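Local structure of Lin2004 protein (Listeria innocua, 2HUJ) at residues A[84-87]-A[88-92]; A[110-113]-A[114-118]. The protein is of unknown function but represents the DUF1798 family of bacterial proteins, whose chain folds as a four-helical bundle. All coordinates share one frame; numbering follows the deposited sequence.

Contact 1. Residues A[84-87]-A[88-92]; sequences PYLG and ELQLR
Glu88 opens helix 88-104 directly after Gly87, the N-cap residue. Its side chain is extended (chi1 180°), and OE2 is gripped side-on by Arg92 in a salt bridge: NE, 2.9 Å from OE2, meets the anti lone pair while NH2 comes from above the carboxylate plane. OE1 is hydrogen-bonded to Asn79 ND2 of helix 52-81. Gln90 turns back instead. With CG anti to the carbonyl carbon (chi1 -78°), its amide reaches the loop backbone and uses both ends: OE1 accepts from Gly87 N at 2.8 Å, the donor standing above the plane of the glutamine's own side-chain carbonyl, and NE2 donates to Tyr85 O at 3.2 Å. One residue on, Leu91 N makes a weak hydrogen bond of 3.3 Å to Gly87 O that closes the first turn. The buried Leu91 side chain sets CD2 against Leu86 CD1 at 4.0 Å, the two chains crossing at about a right angle, and Leu86 CD1 also lies 3.9 Å from Gln90 CB. Both leucines pack on Val78 and Val129 of the flanking helices. The bond from Gln90 to the N-cap N-H is one half of a capping box; glycine has no side chain to make the other half.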
# COMPACT_ATOMS: atom_id res chain seq x y z
N PRO A 84 -10.74 -12.79 10.03
CA PRO A 84 -11.15 -13.83 9.08
C PRO A 84 -10.43 -13.80 7.73
O PRO A 84 -10.27 -12.74 7.13
CB PRO A 84 -12.64 -13.56 8.91
CG PRO A 84 -13.05 -12.83 10.19
CD PRO A 84 -11.87 -11.97 10.50
N TYR A 85 -9.98 -14.98 7.31
CA TYR A 85 -9.42 -15.21 5.97
C TYR A 85 -8.19 -14.34 5.68
O TYR A 85 -7.93 -13.98 4.53
CB TYR A 85 -10.47 -14.96 4.87
CG TYR A 85 -11.78 -15.68 5.07
CD1 TYR A 85 -11.87 -17.07 4.98
CD2 TYR A 85 -12.95 -14.96 5.35
CE1 TYR A 85 -13.08 -17.74 5.16
CE2 TYR A 85 -14.16 -15.61 5.54
CZ TYR A 85 -14.23 -16.99 5.44
OH TYR A 85 -15.44 -17.63 5.62
N LEU A 86 -7.41 -14.02 6.70
CA LEU A 86 -6.27 -13.11 6.49
C LEU A 86 -5.10 -13.48 7.36
O LEU A 86 -5.27 -13.73 8.57
CB LEU A 86 -6.64 -11.68 6.79
CG LEU A 86 -5.61 -10.59 6.49
CD1 LEU A 86 -5.29 -10.47 5.01
CD2 LEU A 86 -6.19 -9.28 6.98
N GLY A 87 -3.93 -13.55 6.72
CA GLY A 87 -2.69 -13.85 7.42
C GLY A 87 -1.50 -13.01 7.00
O GLY A 87 -1.60 -12.06 6.22
N GLU A 88 -0.34 -13.42 7.50
CA GLU A 88 0.88 -12.65 7.36
C GLU A 88 1.35 -12.49 5.91
O GLU A 88 1.71 -11.41 5.49
CB GLU A 88 1.99 -13.33 8.17
CG GLU A 88 3.27 -12.65 8.10
CD GLU A 88 4.28 -13.03 9.19
OE1 GLU A 88 3.90 -13.60 10.24
OE2 GLU A 88 5.46 -12.76 8.93
N LEU A 89 1.40 -13.60 5.17
CA LEU A 89 1.92 -13.57 3.80
C LEU A 89 1.07 -12.64 2.94
O LEU A 89 1.59 -11.86 2.19
CB LEU A 89 2.00 -14.96 3.19
CG LEU A 89 2.62 -14.97 1.78
CD1 LEU A 89 4.04 -14.39 1.70
CD2 LEU A 89 2.58 -16.38 1.22
N GLN A 90 -0.24 -12.71 3.08
CA GLN A 90 -1.12 -11.83 2.30
C GLN A 90 -0.80 -10.36 2.53
O GLN A 90 -0.76 -9.55 1.61
CB GLN A 90 -2.59 -12.11 2.70
CG GLN A 90 -3.22 -13.39 2.09
CD GLN A 90 -4.39 -13.92 2.91
OE1 GLN A 90 -4.22 -14.42 4.03
NE2 GLN A 90 -5.59 -13.76 2.37
N LEU A 91 -0.58 -10.00 3.79
CA LEU A 91 -0.26 -8.63 4.12
C LEU A 91 1.11 -8.25 3.60
O LEU A 91 1.28 -7.14 3.08
CB LEU A 91 -0.32 -8.42 5.63
CG LEU A 91 -1.71 -8.50 6.24
CD1 LEU A 91 -1.66 -8.27 7.74
CD2 LEU A 91 -2.64 -7.52 5.52
N ARG A 92 2.09 -9.14 3.70
CA ARG A 92 3.42 -8.83 3.19
C ARG A 92 3.42 -8.64 1.68
O ARG A 92 4.10 -7.75 1.16
CB ARG A 92 4.43 -9.90 3.59
CG ARG A 92 4.77 -9.93 5.08
CD ARG A 92 5.87 -10.88 5.41
NE ARG A 92 6.16 -10.95 6.84
CZ ARG A 92 6.82 -10.04 7.54
NH1 ARG A 92 7.29 -8.95 6.96
NH2 ARG A 92 6.99 -10.22 8.85

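Contact 2. Residues A[110-113]-A[114-118]; sequences SFYK and HFLDH
The N-terminal turn of helix 112-137, the last helix of the bundle, begins just after the N-cap residue Phe111, whose O accepts from Phe115 N at 3.1 Å. The next bond runs from Leu116 N to Tyr112 O at 2.9 Å. On the outer side, Lys113 and Asp117 form an i to i+4 salt bridge: the lysine chain is extended as far as CE and then bends at chi4 (-57°), bringing NZ to the syn lone pair of Asp117 OD2 at 2.8 Å. In a four-helical bundle each helix has one flank to the neighbours and another to the solvent, and this turn divides accordingly. Buried Phe115 stacks on the ring of Tyr40 and touches Thr101, while Ser110 CB lies at the edge of the Phe115 ring, 4.2 Å from Phe115 CD2. Tyr112 CE2 rests 4.1 Å from Leu116 CD2, both side chains touching helix 16-45. The exposed Phe111 and His114 lie side by side, pointing the same way, with Phe111 CB 4.1 Å from His114 CD2. His114 O takes two donors from His118, one turn on, from opposite faces of its carbonyl plane: the backbone N and the ring ND1, the latter at 2.7 Å.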
# COMPACT_ATOMS: atom_id res chain seq x y z
N SER A 110 5.28 0.72 -18.39
CA SER A 110 5.11 -0.47 -17.59
C SER A 110 3.84 -1.19 -18.05
O SER A 110 2.85 -0.54 -18.44
CB SER A 110 5.02 -0.17 -16.09
OG SER A 110 6.24 0.39 -15.64
N PHE A 111 3.89 -2.52 -18.05
CA PHE A 111 2.81 -3.32 -18.60
C PHE A 111 1.53 -3.04 -17.80
O PHE A 111 1.52 -3.17 -16.57
CB PHE A 111 3.14 -4.81 -18.58
CG PHE A 111 4.17 -5.24 -19.61
CD1 PHE A 111 4.20 -4.66 -20.88
CD2 PHE A 111 5.07 -6.25 -19.32
CE1 PHE A 111 5.14 -5.07 -21.82
CE2 PHE A 111 6.01 -6.66 -20.27
CZ PHE A 111 6.03 -6.06 -21.52
N TYR A 112 0.48 -2.63 -18.51
CA TYR A 112 -0.72 -2.10 -17.87
C TYR A 112 -1.47 -3.13 -16.99
O TYR A 112 -1.78 -2.83 -15.83
CB TYR A 112 -1.66 -1.52 -18.91
CG TYR A 112 -2.89 -0.96 -18.28
CD1 TYR A 112 -2.91 0.33 -17.78
CD2 TYR A 112 -4.04 -1.73 -18.15
CE1 TYR A 112 -4.03 0.85 -17.20
CE2 TYR A 112 -5.17 -1.22 -17.56
CZ TYR A 112 -5.15 0.06 -17.09
OH TYR A 112 -6.28 0.57 -16.52
N LYS A 113 -1.79 -4.30 -17.54
CA LYS A 113 -2.53 -5.29 -16.75
C LYS A 113 -1.78 -5.71 -15.50
O LYS A 113 -2.38 -5.81 -14.42
CB LYS A 113 -2.97 -6.50 -17.61
CG LYS A 113 -3.80 -7.55 -16.85
CD LYS A 113 -4.26 -8.67 -17.75
CE LYS A 113 -5.04 -9.75 -16.99
NZ LYS A 113 -4.20 -10.31 -15.87
N HIS A 114 -0.47 -5.94 -15.61
CA HIS A 114 0.32 -6.30 -14.43
C HIS A 114 0.23 -5.20 -13.36
O HIS A 114 -0.02 -5.47 -12.17
CB HIS A 114 1.79 -6.55 -14.80
CG HIS A 114 2.00 -7.81 -15.58
ND1 HIS A 114 1.04 -8.81 -15.67
CD2 HIS A 114 3.05 -8.22 -16.34
CE1 HIS A 114 1.50 -9.78 -16.44
NE2 HIS A 114 2.71 -9.46 -16.86
N PHE A 115 0.38 -3.95 -13.78
CA PHE A 115 0.29 -2.82 -12.84
C PHE A 115 -1.08 -2.76 -12.18
O PHE A 115 -1.20 -2.71 -10.96
CB PHE A 115 0.64 -1.51 -13.55
CG PHE A 115 1.13 -0.43 -12.63
CD1 PHE A 115 0.30 0.06 -11.61
CD2 PHE A 115 2.38 0.14 -12.79
CE1 PHE A 115 0.73 1.06 -10.74
CE2 PHE A 115 2.81 1.14 -11.90
CZ PHE A 115 1.98 1.63 -10.91
N LEU A 116 -2.12 -2.74 -13.00
CA LEU A 116 -3.50 -2.78 -12.54
C LEU A 116 -3.72 -3.88 -11.51
O LEU A 116 -4.33 -3.65 -10.49
CB LEU A 116 -4.42 -3.03 -13.71
CG LEU A 116 -5.90 -3.23 -13.40
CD1 LEU A 116 -6.48 -1.94 -12.88
CD2 LEU A 116 -6.64 -3.71 -14.61
N ASP A 117 -3.26 -5.10 -11.82
CA ASP A 117 -3.49 -6.24 -10.94
C ASP A 117 -2.81 -6.08 -9.60
O ASP A 117 -3.37 -6.46 -8.57
CB ASP A 117 -3.08 -7.56 -11.60
CG ASP A 117 -4.03 -8.00 -12.73
OD1 ASP A 117 -5.17 -7.48 -12.90
OD2 ASP A 117 -3.63 -8.93 -13.47
N HIS A 118 -1.61 -5.50 -9.62
CA HIS A 118 -0.88 -5.17 -8.37
C HIS A 118 -1.55 -4.08 -7.58
O HIS A 118 -1.68 -4.17 -6.34
CB HIS A 118 0.55 -4.85 -8.70
CG HIS A 118 1.34 -6.08 -8.99
ND1 HIS A 118 1.18 -6.79 -10.17
CD2 HIS A 118 2.17 -6.83 -8.21
CE1 HIS A 118 1.95 -7.88 -10.13
NE2 HIS A 118 2.56 -7.92 -8.96

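Both contacts lie at the surface, with one buried residue apiece, and each starts a helix of the same bundle: contact 1 begins helix 88-104, contact 2 the following helix 112-137. Their centres are 22 Å apart and they do not touch. The loop side of contact 1 is held mainly by a side-chain amide bonded to backbone, whereas contact 2 combines regular helical backbone bonds with a salt bridge. Each has an ion pair four residues apart, but in contact 1 it lies wholly within 88-92, while in contact 2 it joins the two segments. Each packs on the helix that carries the other, with helix 52-81 added for contact 1 and helix 16-45 for contact 2.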